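Local coordinates for protein exopolygalacturonase (Yersinia enterocolitica, PDB 2UVF) that hydrolyses polygalacturonic acid from pectin as a family 28 glycoside hydrolase with exo activity, probably cutting digalacturonic acid from the chain end in the periplasm, at residues F72-L77 with S125-V130; A193-S198 with I216-E221; Y233-I238 with A409-K414; V391-N396 with A424-N429; T567-L572 with T589-S594. All coordinates share one frame; numbering follows the deposited sequence.

In the fold
Contact 1 lies in the N-terminal fibronectin type III domain; the other four belong to the catalytic parallel beta-helix and its loops. Contacts 2, 4 and 5 join consecutive coils and follow one another along the chain: contact 2 near one end, contact 4 about 28 Å further by centres, contact 5 another 31 Å on, with 51 Å between contacts 2 and 5. Contact 3 pairs two loops beside the bound sugar, its segments alternating along the chain with those of contact 4. Nearest atoms of contacts 1 and 4 are about 10 Å apart, so the small domain sits against the middle of the beta-helix; contacts 1 and 3 lie on opposite sides of the chain's centre.

Contact 1 (F72-L77 with S125-V130); sequences FSAGKL and SYQFTV
Phe72 and Thr129 form an antiparallel hydrogen-bonded pair that uses both backbone groups of each residue. Phe72 N gives its hydrogen to Thr129 O at 2.9 Å in an almost perfectly straight bond (178°), and Thr129 N returns one to Phe72 O at 2.8 Å. One residue further on, the pattern passes from backbone to side chain. Ser73 OG donates to Gln127 O at 3.0 Å, approaching nearly along the C=O axis; the hydroxyl gets there because OG stands opposite the backbone N (chi1 173°), beside its own carbonyl. Ala74 N adds a weak bond to that same Gln127 O at 3.3 Å, so a single carbonyl serves a hydroxyl and an amide where the strand of residue 72 gives way to a turn. The CA of Ser73 is a further neighbour of this oxygen, through a C-H...O contact. Ser73 and Lys76 meet across the turn itself, with Lys76 N bonded to Ser73 O at 3.0 Å. Packing is light by comparison: Thr129 OG1 rests 3.8 Å from Phe72 CB, and Ser73 CB lies 3.9 Å from Phe128 CE1. Phe128 turns into the domain instead, against Ile53, Leu55 and Leu78. The arrangement is that of a beta-hairpin, strands 66-73 and 76-80 joined by a type I' turn, docked on strand 125-134 in the four-stranded antiparallel sheet of a fibronectin type III domain.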
# COMPACT_ATOMS: atom_id res chain seq x y z
N PHE A 72 15.61 23.70 -4.39
CA PHE A 72 16.24 24.92 -3.88
C PHE A 72 15.46 25.48 -2.70
O PHE A 72 14.23 25.61 -2.76
CB PHE A 72 16.29 26.00 -4.96
CG PHE A 72 16.73 25.52 -6.32
CD1 PHE A 72 18.06 25.63 -6.71
CD2 PHE A 72 15.81 24.99 -7.22
CE1 PHE A 72 18.48 25.20 -7.96
CE2 PHE A 72 16.23 24.56 -8.47
CZ PHE A 72 17.57 24.67 -8.85
N SER A 73 16.17 25.80 -1.62
CA SER A 73 15.60 26.58 -0.53
C SER A 73 16.14 28.00 -0.67
O SER A 73 17.36 28.19 -0.79
CB SER A 73 15.97 26.00 0.84
OG SER A 73 15.54 26.83 1.90
N ALA A 74 15.24 28.98 -0.66
CA ALA A 74 15.59 30.38 -0.93
C ALA A 74 16.61 30.48 -2.08
O ALA A 74 17.69 31.05 -1.92
CB ALA A 74 16.10 31.08 0.34
N GLY A 75 16.25 29.87 -3.21
CA GLY A 75 17.04 29.93 -4.44
C GLY A 75 18.44 29.35 -4.42
O GLY A 75 19.16 29.46 -5.41
N LYS A 76 18.85 28.77 -3.29
CA LYS A 76 20.12 28.03 -3.24
C LYS A 76 19.89 26.52 -3.37
O LYS A 76 19.01 25.96 -2.70
CB LYS A 76 20.93 28.34 -1.97
CG LYS A 76 22.45 28.18 -2.19
CD LYS A 76 23.22 27.81 -0.91
CE LYS A 76 23.03 26.34 -0.52
NZ LYS A 76 21.94 26.15 0.49
N LEU A 77 20.67 25.88 -4.24
CA LEU A 77 20.54 24.45 -4.53
C LEU A 77 20.77 23.57 -3.31
O LEU A 77 21.81 23.69 -2.63
CB LEU A 77 21.47 24.05 -5.69
CG LEU A 77 21.52 22.58 -6.16
CD1 LEU A 77 20.24 22.16 -6.89
CD2 LEU A 77 22.73 22.37 -7.04
N SER A 125 10.94 28.74 9.66
CA SER A 125 10.35 28.77 8.31
C SER A 125 11.43 28.65 7.23
O SER A 125 12.53 29.20 7.39
CB SER A 125 9.56 30.06 8.08
OG SER A 125 8.21 29.91 8.45
N TYR A 126 11.11 27.92 6.16
CA TYR A 126 11.99 27.76 5.00
C TYR A 126 11.15 27.81 3.73
O TYR A 126 10.04 27.26 3.71
CB TYR A 126 12.75 26.44 5.04
CG TYR A 126 13.63 26.24 6.25
CD1 TYR A 126 14.93 26.75 6.28
CD2 TYR A 126 13.18 25.52 7.37
CE1 TYR A 126 15.75 26.57 7.40
CE2 TYR A 126 14.00 25.34 8.50
CZ TYR A 126 15.28 25.87 8.50
OH TYR A 126 16.12 25.71 9.59
N GLN A 127 11.66 28.46 2.70
CA GLN A 127 11.00 28.49 1.38
C GLN A 127 11.65 27.43 0.48
O GLN A 127 12.82 27.09 0.66
CB GLN A 127 11.07 29.89 0.77
CG GLN A 127 10.25 30.12 -0.51
CD GLN A 127 11.12 30.19 -1.78
OE1 GLN A 127 10.64 30.56 -2.85
NE2 GLN A 127 12.40 29.83 -1.65
N PHE A 128 10.87 26.90 -0.46
CA PHE A 128 11.31 25.79 -1.31
C PHE A 128 10.76 25.93 -2.74
O PHE A 128 9.57 26.24 -2.94
CB PHE A 128 10.84 24.43 -0.73
CG PHE A 128 11.44 24.07 0.61
CD1 PHE A 128 12.79 23.74 0.73
CD2 PHE A 128 10.63 23.99 1.75
CE1 PHE A 128 13.35 23.38 1.98
CE2 PHE A 128 11.16 23.63 2.99
CZ PHE A 128 12.52 23.32 3.11
N THR A 129 11.63 25.73 -3.73
CA THR A 129 11.19 25.51 -5.11
C THR A 129 11.82 24.25 -5.73
O THR A 129 12.83 23.75 -5.23
CB THR A 129 11.43 26.74 -6.06
OG1 THR A 129 12.82 27.09 -6.07
CG2 THR A 129 10.58 27.94 -5.64
N VAL A 130 11.20 23.75 -6.80
CA VAL A 130 11.67 22.58 -7.55
C VAL A 130 11.68 22.83 -9.08
O VAL A 130 10.72 23.37 -9.64
CB VAL A 130 10.84 21.27 -7.19
CG1 VAL A 130 9.37 21.40 -7.57
CG2 VAL A 130 11.46 20.03 -7.81

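Contact 2 (A193-S198 with I216-E221); sequences AGTYKS and ILLGSE
Lys197 reaches across to Glu221 and meets it at about a right angle, NZ lying 2.6 Å from OE1 in a salt bridge, the ammonium approaching from above the carboxylate plane. The lysine chain leaves its backbone extended, bends at chi3 (-82°) and again at chi4, and lays CG over the CA of Ser220 at 3.9 Å and CE against Leu218 CD2 at 4.1 Å. On the same face Thr195 and Ile216 run abreast, with Thr195 OG1 3.8 Å from Ile216 CD1; Thr195 CG2 slants over to Leu218 CD2. These are matching positions on successive coils of the right-handed parallel beta-helix, where strands 194-198 and 216-219 run in register and are laced by bonds such as Tyr196 N to Ile216 O at 3.0 Å. Leu217, on the face of Tyr196, looks inward and sends CD1 to Ser198 CB at 3.7 Å; both residues lean on Ile176 of the helix 173-181. Tyr196 keeps its ring edge toward Ile216 O while its hydroxyl bonds back to Ala193 O at 3.0 Å and to Arg160. Past the strand, Ser220 N closes on Ser198 O at 2.7 Å, and Ser220 OG bonds to Asn222 N.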
# COMPACT_ATOMS: atom_id res chain seq x y z
N ALA A 193 16.87 0.48 20.94
CA ALA A 193 17.38 -0.85 20.59
C ALA A 193 17.00 -1.90 21.64
O ALA A 193 16.98 -1.62 22.84
CB ALA A 193 18.91 -0.82 20.38
N GLY A 194 16.69 -3.11 21.17
CA GLY A 194 16.25 -4.20 22.03
C GLY A 194 14.96 -4.83 21.52
O GLY A 194 14.21 -4.21 20.77
N THR A 195 14.72 -6.06 21.95
CA THR A 195 13.51 -6.80 21.59
C THR A 195 12.50 -6.78 22.74
O THR A 195 12.68 -7.48 23.75
CB THR A 195 13.86 -8.23 21.20
OG1 THR A 195 14.76 -8.20 20.09
CG2 THR A 195 12.61 -9.03 20.83
N TYR A 196 11.45 -5.99 22.56
CA TYR A 196 10.37 -5.80 23.54
C TYR A 196 9.06 -6.49 23.12
O TYR A 196 8.33 -5.98 22.27
CB TYR A 196 10.10 -4.30 23.73
CG TYR A 196 11.33 -3.47 24.03
CD1 TYR A 196 11.66 -3.11 25.34
CD2 TYR A 196 12.18 -3.04 23.01
CE1 TYR A 196 12.81 -2.35 25.62
CE2 TYR A 196 13.33 -2.28 23.28
CZ TYR A 196 13.64 -1.94 24.58
OH TYR A 196 14.76 -1.20 24.83
N LYS A 197 8.79 -7.66 23.71
CA LYS A 197 7.50 -8.34 23.52
C LYS A 197 6.37 -7.48 24.09
O LYS A 197 6.53 -6.83 25.13
CB LYS A 197 7.50 -9.74 24.17
CG LYS A 197 6.21 -10.51 23.95
CD LYS A 197 6.37 -12.02 24.09
CE LYS A 197 6.91 -12.64 22.81
NZ LYS A 197 6.34 -13.97 22.54
N SER A 198 5.24 -7.45 23.39
CA SER A 198 4.12 -6.61 23.79
C SER A 198 2.82 -7.17 23.22
O SER A 198 2.83 -7.90 22.22
CB SER A 198 4.33 -5.17 23.35
OG SER A 198 3.19 -4.35 23.58
N ILE A 216 13.00 -3.70 18.16
CA ILE A 216 12.00 -4.66 17.66
C ILE A 216 10.81 -4.72 18.61
O ILE A 216 10.93 -5.16 19.76
CB ILE A 216 12.55 -6.08 17.43
CG1 ILE A 216 13.73 -6.06 16.45
CG2 ILE A 216 11.45 -7.02 16.89
CD1 ILE A 216 14.47 -7.39 16.35
N LEU A 217 9.67 -4.24 18.13
CA LEU A 217 8.40 -4.47 18.80
C LEU A 217 7.86 -5.81 18.34
O LEU A 217 7.37 -5.96 17.21
CB LEU A 217 7.41 -3.32 18.55
CG LEU A 217 6.07 -3.40 19.30
CD1 LEU A 217 6.24 -3.25 20.81
CD2 LEU A 217 5.08 -2.38 18.75
N LEU A 218 7.96 -6.78 19.25
CA LEU A 218 7.55 -8.16 19.01
C LEU A 218 6.14 -8.44 19.57
O LEU A 218 5.87 -8.22 20.75
CB LEU A 218 8.59 -9.15 19.59
CG LEU A 218 8.43 -10.66 19.33
CD1 LEU A 218 8.26 -10.99 17.84
CD2 LEU A 218 9.60 -11.46 19.90
N GLY A 219 5.26 -8.95 18.72
CA GLY A 219 3.94 -9.36 19.17
C GLY A 219 4.02 -10.46 20.20
O GLY A 219 4.90 -11.33 20.12
N SER A 220 3.12 -10.41 21.18
CA SER A 220 2.92 -11.53 22.10
C SER A 220 2.25 -12.63 21.30
O SER A 220 1.55 -12.37 20.33
CB SER A 220 2.05 -11.10 23.28
OG SER A 220 1.52 -12.22 23.97
N GLU A 221 2.50 -13.88 21.68
CA GLU A 221 1.81 -14.99 21.03
C GLU A 221 0.56 -15.42 21.82
O GLU A 221 -0.14 -16.36 21.43
CB GLU A 221 2.79 -16.15 20.76
CG GLU A 221 3.20 -17.00 21.98
CD GLU A 221 4.20 -16.32 22.94
OE1 GLU A 221 4.11 -15.09 23.16
OE2 GLU A 221 5.07 -17.04 23.48

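Contact 3 (Y233-I238 with A409-K414); sequences YPYSTI and AGTGEK
Tyr235 OH is gripped by Thr411 N, which donates to it at 2.9 Å with an angle of 159° at the hydrogen, and more weakly by the side-chain amide of Gln418. The oxygen is also close to carbon, 3.2 Å from Gly410 CA, and it stands over the rim of one face of the Tyr233 ring. The glycine shares that aromatic surface: its CA sits 3.8 Å from the Tyr233 centroid, only 24° off the ring normal, a CH-pi contact, at backbone angles that by themselves call for glycine. Gly410 CA and the Tyr235 hydroxyl thus sit next to each other on one face of the Tyr233 ring. The tyrosines come from one type I turn, Tyr233 to Ser236, closed by Ser236 N to Tyr233 O, which brings Tyr233 CB over the rim of the Tyr235 ring. Having CG wedged between backbone N and carbonyl carbon (chi1 41°), Tyr235 extends toward the 409-414 loop. Along its sides, CE1 comes within 3.4 Å of Thr411 O, while CD2 meets Lys414 CB at 3.5 Å; the lysine runs past the ring in the opposite direction, so the contact is made by the root of its chain. Tyr233 OH bonds to His443 ND1, and His443 itself lines the sugar pocket. With the Tyr233 side chain about 4 Å from a bound galacturonic acid, these loops probably help to wall the substrate-binding cleft of the family 28 beta-helix.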
# COMPACT_ATOMS: atom_id res chain seq x y z
N TYR A 233 -16.81 -3.25 9.17
CA TYR A 233 -17.87 -2.37 8.68
C TYR A 233 -18.99 -2.27 9.73
O TYR A 233 -19.03 -3.09 10.66
CB TYR A 233 -18.39 -2.84 7.32
CG TYR A 233 -17.28 -2.94 6.28
CD1 TYR A 233 -16.45 -1.86 6.01
CD2 TYR A 233 -17.07 -4.13 5.59
CE1 TYR A 233 -15.43 -1.95 5.07
CE2 TYR A 233 -16.05 -4.24 4.66
CZ TYR A 233 -15.23 -3.15 4.41
OH TYR A 233 -14.22 -3.27 3.48
N PRO A 234 -19.84 -1.23 9.64
CA PRO A 234 -20.97 -1.14 10.60
C PRO A 234 -21.84 -2.40 10.60
O PRO A 234 -22.40 -2.76 11.63
CB PRO A 234 -21.76 0.09 10.12
CG PRO A 234 -21.26 0.40 8.72
CD PRO A 234 -19.82 -0.08 8.71
N TYR A 235 -21.91 -3.07 9.44
CA TYR A 235 -22.73 -4.25 9.20
C TYR A 235 -21.94 -5.56 9.31
O TYR A 235 -22.42 -6.61 8.86
CB TYR A 235 -23.35 -4.17 7.80
CG TYR A 235 -22.41 -3.64 6.73
CD1 TYR A 235 -21.66 -4.52 5.92
CD2 TYR A 235 -22.28 -2.26 6.51
CE1 TYR A 235 -20.79 -4.03 4.93
CE2 TYR A 235 -21.41 -1.76 5.51
CZ TYR A 235 -20.68 -2.65 4.73
OH TYR A 235 -19.83 -2.14 3.77
N SER A 236 -20.73 -5.47 9.86
CA SER A 236 -19.89 -6.66 10.05
C SER A 236 -20.25 -7.31 11.38
O SER A 236 -20.18 -6.66 12.42
CB SER A 236 -18.39 -6.32 9.98
OG SER A 236 -17.98 -6.10 8.63
N THR A 237 -20.62 -8.58 11.33
CA THR A 237 -21.22 -9.23 12.50
C THR A 237 -20.24 -9.90 13.47
O THR A 237 -20.57 -10.10 14.64
CB THR A 237 -22.44 -10.13 12.12
OG1 THR A 237 -22.09 -11.06 11.10
CG2 THR A 237 -23.59 -9.27 11.61
N ILE A 238 -19.03 -10.19 13.00
CA ILE A 238 -18.01 -10.83 13.82
C ILE A 238 -16.94 -9.81 14.26
O ILE A 238 -16.31 -9.13 13.44
CB ILE A 238 -17.41 -12.08 13.09
CG1 ILE A 238 -18.54 -13.06 12.72
CG2 ILE A 238 -16.30 -12.75 13.92
CD1 ILE A 238 -18.17 -14.09 11.67
N ALA A 409 -13.73 -0.44 -0.07
CA ALA A 409 -14.80 0.54 0.14
C ALA A 409 -16.13 -0.04 0.67
O ALA A 409 -17.18 0.60 0.59
CB ALA A 409 -15.01 1.35 -1.11
N GLY A 410 -16.06 -1.24 1.26
CA GLY A 410 -17.23 -1.86 1.86
C GLY A 410 -17.87 -2.85 0.90
O GLY A 410 -17.39 -3.05 -0.22
N THR A 411 -18.96 -3.48 1.33
CA THR A 411 -19.57 -4.53 0.53
C THR A 411 -21.10 -4.53 0.63
O THR A 411 -21.67 -4.51 1.73
CB THR A 411 -19.00 -5.96 0.87
OG1 THR A 411 -19.38 -6.35 2.20
CG2 THR A 411 -17.50 -5.97 0.80
N GLY A 412 -21.74 -4.54 -0.53
CA GLY A 412 -23.19 -4.69 -0.63
C GLY A 412 -23.96 -3.39 -0.51
O GLY A 412 -23.40 -2.31 -0.74
N GLU A 413 -25.23 -3.50 -0.12
CA GLU A 413 -26.17 -2.37 -0.11
C GLU A 413 -25.91 -1.36 1.00
O GLU A 413 -26.11 -0.16 0.79
CB GLU A 413 -27.62 -2.87 -0.04
CG GLU A 413 -28.66 -1.93 -0.65
CD GLU A 413 -28.47 -1.67 -2.16
OE1 GLU A 413 -27.81 -2.48 -2.84
OE2 GLU A 413 -28.99 -0.66 -2.68
N LYS A 414 -25.49 -1.84 2.17
CA LYS A 414 -25.25 -0.97 3.33
C LYS A 414 -23.97 -0.12 3.21
O LYS A 414 -23.69 0.68 4.10
CB LYS A 414 -25.16 -1.80 4.62
CG LYS A 414 -26.36 -2.66 4.93
CD LYS A 414 -27.30 -2.00 5.92
CE LYS A 414 -28.24 -3.02 6.54
NZ LYS A 414 -28.99 -2.43 7.69

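Contact 4 (V391-N396 with A424-N429); sequences VMVFNN and AWLFNN
Two neighbouring coils of the parallel beta-helix stack here, residues 391-394 on residues 424-427, both followed by an Asn-Asn pair. Phe394 and Phe427 occupy equivalent places, and in each CG stands between the backbone N and the carbonyl carbon (chi1 67° and 63°), which sets the rings parallel, 1° apart, but offset so far that little of one covers the other. One face of Phe427 takes Phe394 CB, 3.6 Å from the centroid, a CH-pi contact; Trp425 lies over the other. Met392 runs along Trp425, its CE 3.8 Å from CE3, and sets its sulfur at the edge of Phe427 in a Met-aromatic contact. On the inward face, Val393 CB packs on Leu426 CD1 at 3.7 Å. Val393 O takes two donors, Phe427 N at 3.0 Å and Asn429 ND2 at 2.9 Å, the amide from above the carbonyl plane. The oxygen of the same amide, Asn429 OD1, accepts from Asn396 N at 3.0 Å, and ND2 also bonds to Asn456 OD1. Strand 365-368 continues the stack beyond 391-394, strand 448-459 beyond 424-427. Val393 and Leu426 lean on strands 383-386 and 405-408; Trp425 and Phe427, outward, touch Gln113 of the N-terminal domain.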
# COMPACT_ATOMS: atom_id res chain seq x y z
N VAL A 391 -4.83 9.77 0.47
CA VAL A 391 -3.73 8.92 0.96
C VAL A 391 -2.53 8.88 -0.01
O VAL A 391 -2.64 9.13 -1.20
CB VAL A 391 -4.20 7.48 1.38
CG1 VAL A 391 -5.50 7.53 2.23
CG2 VAL A 391 -4.40 6.56 0.17
N MET A 392 -1.35 8.58 0.51
CA MET A 392 -0.12 8.71 -0.26
C MET A 392 0.86 7.66 0.21
O MET A 392 1.01 7.49 1.41
CB MET A 392 0.47 10.08 -0.02
CG MET A 392 1.42 10.54 -1.05
SD MET A 392 2.28 11.99 -0.41
CE MET A 392 1.02 13.27 -0.54
N VAL A 393 1.46 6.93 -0.72
CA VAL A 393 2.50 5.96 -0.43
C VAL A 393 3.69 6.16 -1.38
O VAL A 393 3.56 6.00 -2.60
CB VAL A 393 1.96 4.51 -0.55
CG1 VAL A 393 3.09 3.49 -0.47
CG2 VAL A 393 0.92 4.22 0.52
N PHE A 394 4.85 6.48 -0.82
CA PHE A 394 6.06 6.62 -1.62
C PHE A 394 7.29 6.08 -0.90
O PHE A 394 7.30 5.98 0.33
CB PHE A 394 6.26 8.08 -2.07
CG PHE A 394 6.54 9.08 -0.96
CD1 PHE A 394 7.83 9.55 -0.77
CD2 PHE A 394 5.50 9.62 -0.19
CE1 PHE A 394 8.11 10.51 0.21
CE2 PHE A 394 5.76 10.58 0.80
CZ PHE A 394 7.07 11.02 1.00
N ASN A 395 8.29 5.71 -1.68
CA ASN A 395 9.56 5.13 -1.19
C ASN A 395 9.45 3.83 -0.42
O ASN A 395 10.40 3.43 0.24
CB ASN A 395 10.37 6.16 -0.39
CG ASN A 395 10.78 7.34 -1.23
OD1 ASN A 395 10.47 7.42 -2.44
ND2 ASN A 395 11.44 8.31 -0.59
N ASN A 396 8.31 3.16 -0.53
CA ASN A 396 8.09 1.89 0.16
C ASN A 396 8.79 0.75 -0.55
O ASN A 396 8.91 0.76 -1.76
CB ASN A 396 6.58 1.59 0.27
CG ASN A 396 5.90 2.24 1.48
OD1 ASN A 396 5.08 1.61 2.14
ND2 ASN A 396 6.24 3.48 1.76
N ALA A 424 -5.94 8.55 -3.86
CA ALA A 424 -4.70 7.82 -3.53
C ALA A 424 -3.55 8.18 -4.49
O ALA A 424 -3.74 8.26 -5.68
CB ALA A 424 -4.95 6.34 -3.56
N TRP A 425 -2.36 8.39 -3.97
CA TRP A 425 -1.25 8.71 -4.86
C TRP A 425 -0.10 7.78 -4.51
O TRP A 425 0.44 7.80 -3.41
CB TRP A 425 -0.96 10.21 -4.78
CG TRP A 425 0.10 10.78 -5.67
CD1 TRP A 425 0.55 10.30 -6.86
CD2 TRP A 425 0.83 11.97 -5.41
NE1 TRP A 425 1.55 11.12 -7.36
CE2 TRP A 425 1.73 12.16 -6.49
CE3 TRP A 425 0.82 12.91 -4.36
CZ2 TRP A 425 2.60 13.25 -6.55
CZ3 TRP A 425 1.69 14.00 -4.42
CH2 TRP A 425 2.57 14.16 -5.52
N LEU A 426 0.23 6.90 -5.44
CA LEU A 426 1.20 5.84 -5.13
C LEU A 426 2.40 5.99 -6.05
O LEU A 426 2.30 5.68 -7.22
CB LEU A 426 0.56 4.44 -5.27
CG LEU A 426 -0.77 4.08 -4.55
CD1 LEU A 426 -0.80 4.54 -3.08
CD2 LEU A 426 -1.98 4.60 -5.29
N PHE A 427 3.52 6.49 -5.52
CA PHE A 427 4.68 6.81 -6.35
C PHE A 427 6.03 6.43 -5.74
O PHE A 427 6.16 6.34 -4.53
CB PHE A 427 4.64 8.30 -6.80
CG PHE A 427 4.73 9.31 -5.66
CD1 PHE A 427 5.95 9.87 -5.31
CD2 PHE A 427 3.58 9.71 -4.97
CE1 PHE A 427 6.06 10.82 -4.27
CE2 PHE A 427 3.66 10.66 -3.93
CZ PHE A 427 4.90 11.21 -3.58
N ASN A 428 7.03 6.21 -6.59
CA ASN A 428 8.41 5.90 -6.17
C ASN A 428 8.53 4.71 -5.22
O ASN A 428 9.34 4.71 -4.28
CB ASN A 428 9.10 7.15 -5.59
CG ASN A 428 9.16 8.32 -6.58
OD1 ASN A 428 8.99 8.14 -7.80
ND2 ASN A 428 9.42 9.51 -6.06
N ASN A 429 7.71 3.68 -5.47
CA ASN A 429 7.75 2.45 -4.66
C ASN A 429 8.40 1.38 -5.44
O ASN A 429 8.38 1.40 -6.70
CB ASN A 429 6.33 1.99 -4.26
CG ASN A 429 5.61 3.03 -3.46
OD1 ASN A 429 5.96 3.26 -2.33
ND2 ASN A 429 4.61 3.69 -4.06

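Contact 5 (T567-L572 with T589-S594); sequences TAISDL and TPWHFS. With SO4 (sulfate ion), chain F.
Ile569 flanks Phe593 and reaches on to Trp591. Its CB is 3.7 Å from Phe593 CE2, and the CG2 branch, opposite the backbone N, comes closer to that same atom, at 3.5 Å. CG1 goes the other way, beside the backbone N (chi1 -63°), and carries CD1 out to the indole. There CD1 touches Trp591 CZ3 at 3.7 Å, in the ring plane and at its edge, while still brushing Phe593 CE2. The isoleucine thus fills the angle between two aromatic side chains of the next coil. Thr567 does the polar work at the start of the pair. Pro590 O accepts both from its backbone N at 2.9 Å and from its OG1 at 2.8 Å, a two-pronged grip by one residue, and the hydroxyl in turn takes a weak bond from His592 N. Further along, Ile569 N donates to His592 O at 3.2 Å; beyond it the bonds of Ser594 with Ile569 and Asp571 are long and weak, so the pairing slackens toward its far end. A sulfate, probably from the crystallisation liquor, takes a hydrogen bond from Thr589 N at 3.2 Å and another from Asp588 N, with its O1 at the edge of the His592 ring. The contact adds the short strand 593-594 to strand 568-573 in the last coils of the beta-helix. On its other flank strand 568-573 pairs with strand 539-542, and Trp591 packs on Phe577 and Phe582 of strand 576-583.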
# COMPACT_ATOMS: atom_id res chain seq x y z
N THR A 567 -3.78 -11.56 -24.70
CA THR A 567 -4.83 -10.95 -23.90
C THR A 567 -6.13 -11.77 -23.95
O THR A 567 -6.32 -12.58 -24.85
CB THR A 567 -5.19 -9.53 -24.42
OG1 THR A 567 -5.73 -9.63 -25.75
CG2 THR A 567 -3.96 -8.59 -24.41
N ALA A 568 -7.02 -11.53 -22.97
CA ALA A 568 -8.39 -12.04 -22.96
C ALA A 568 -9.29 -10.95 -22.42
O ALA A 568 -9.26 -10.64 -21.23
CB ALA A 568 -8.52 -13.33 -22.12
N ILE A 569 -10.05 -10.35 -23.31
CA ILE A 569 -10.82 -9.17 -22.98
C ILE A 569 -12.29 -9.43 -23.34
O ILE A 569 -12.65 -9.51 -24.52
CB ILE A 569 -10.21 -7.91 -23.70
CG1 ILE A 569 -8.77 -7.67 -23.19
CG2 ILE A 569 -11.12 -6.67 -23.54
CD1 ILE A 569 -7.87 -6.88 -24.11
N SER A 570 -13.09 -9.60 -22.32
CA SER A 570 -14.50 -9.64 -22.53
C SER A 570 -15.37 -8.74 -21.72
O SER A 570 -15.11 -8.40 -20.59
CB SER A 570 -15.05 -11.04 -22.64
OG SER A 570 -15.24 -11.62 -21.39
N ASP A 571 -16.44 -8.36 -22.36
CA ASP A 571 -17.43 -7.49 -21.73
C ASP A 571 -16.91 -6.09 -21.49
O ASP A 571 -16.95 -5.58 -20.37
CB ASP A 571 -17.95 -8.10 -20.42
CG ASP A 571 -18.44 -9.52 -20.59
OD1 ASP A 571 -19.10 -9.81 -21.61
OD2 ASP A 571 -18.17 -10.35 -19.70
N LEU A 572 -16.44 -5.47 -22.56
CA LEU A 572 -15.87 -4.15 -22.46
C LEU A 572 -16.52 -3.21 -23.48
O LEU A 572 -16.76 -3.59 -24.61
CB LEU A 572 -14.36 -4.23 -22.68
CG LEU A 572 -13.58 -2.93 -22.50
CD1 LEU A 572 -13.49 -2.55 -21.03
CD2 LEU A 572 -12.21 -3.10 -23.13
N THR A 589 -1.33 -14.68 -31.65
CA THR A 589 -1.89 -13.32 -31.81
C THR A 589 -2.16 -12.67 -30.46
O THR A 589 -2.73 -13.30 -29.56
CB THR A 589 -3.22 -13.27 -32.64
OG1 THR A 589 -4.22 -14.12 -32.05
CG2 THR A 589 -2.99 -13.67 -34.06
N PRO A 590 -1.78 -11.38 -30.32
CA PRO A 590 -1.96 -10.74 -29.02
C PRO A 590 -3.42 -10.49 -28.63
O PRO A 590 -3.80 -10.71 -27.48
CB PRO A 590 -1.19 -9.44 -29.17
CG PRO A 590 -1.19 -9.14 -30.61
CD PRO A 590 -1.17 -10.47 -31.30
N TRP A 591 -4.24 -10.08 -29.60
CA TRP A 591 -5.59 -9.57 -29.34
C TRP A 591 -6.74 -10.58 -29.45
O TRP A 591 -6.94 -11.20 -30.50
CB TRP A 591 -5.85 -8.38 -30.25
CG TRP A 591 -4.97 -7.21 -29.93
CD1 TRP A 591 -3.99 -6.67 -30.73
CD2 TRP A 591 -4.97 -6.44 -28.72
NE1 TRP A 591 -3.39 -5.61 -30.09
CE2 TRP A 591 -3.98 -5.45 -28.86
CE3 TRP A 591 -5.72 -6.48 -27.54
CZ2 TRP A 591 -3.71 -4.51 -27.86
CZ3 TRP A 591 -5.45 -5.55 -26.54
CH2 TRP A 591 -4.46 -4.58 -26.71
N HIS A 592 -7.49 -10.74 -28.36
CA HIS A 592 -8.63 -11.66 -28.27
C HIS A 592 -9.85 -10.98 -27.66
O HIS A 592 -9.89 -10.72 -26.45
CB HIS A 592 -8.26 -12.91 -27.46
CG HIS A 592 -7.26 -13.79 -28.13
ND1 HIS A 592 -5.90 -13.55 -28.06
CD2 HIS A 592 -7.41 -14.90 -28.89
CE1 HIS A 592 -5.26 -14.49 -28.74
NE2 HIS A 592 -6.15 -15.32 -29.25
N PHE A 593 -10.85 -10.70 -28.50
CA PHE A 593 -12.04 -9.94 -28.10
C PHE A 593 -13.37 -10.65 -28.31
O PHE A 593 -13.72 -10.99 -29.45
CB PHE A 593 -12.10 -8.63 -28.88
CG PHE A 593 -11.07 -7.63 -28.49
CD1 PHE A 593 -10.02 -7.34 -29.35
CD2 PHE A 593 -11.16 -6.96 -27.27
CE1 PHE A 593 -9.06 -6.39 -28.99
CE2 PHE A 593 -10.21 -6.03 -26.91
CZ PHE A 593 -9.15 -5.74 -27.78
N SER A 594 -14.13 -10.85 -27.23
CA SER A 594 -15.53 -11.23 -27.36
C SER A 594 -16.43 -10.34 -26.52
O SER A 594 -16.02 -9.88 -25.44
CB SER A 594 -15.77 -12.72 -27.04
OG SER A 594 -15.64 -13.03 -25.65
S SO4 F . -3.33 -17.79 -29.08
O1 SO4 F . -3.15 -16.52 -29.78
O2 SO4 F . -2.04 -18.40 -28.76
O3 SO4 F . -4.05 -17.57 -27.82
O4 SO4 F . -4.11 -18.69 -29.93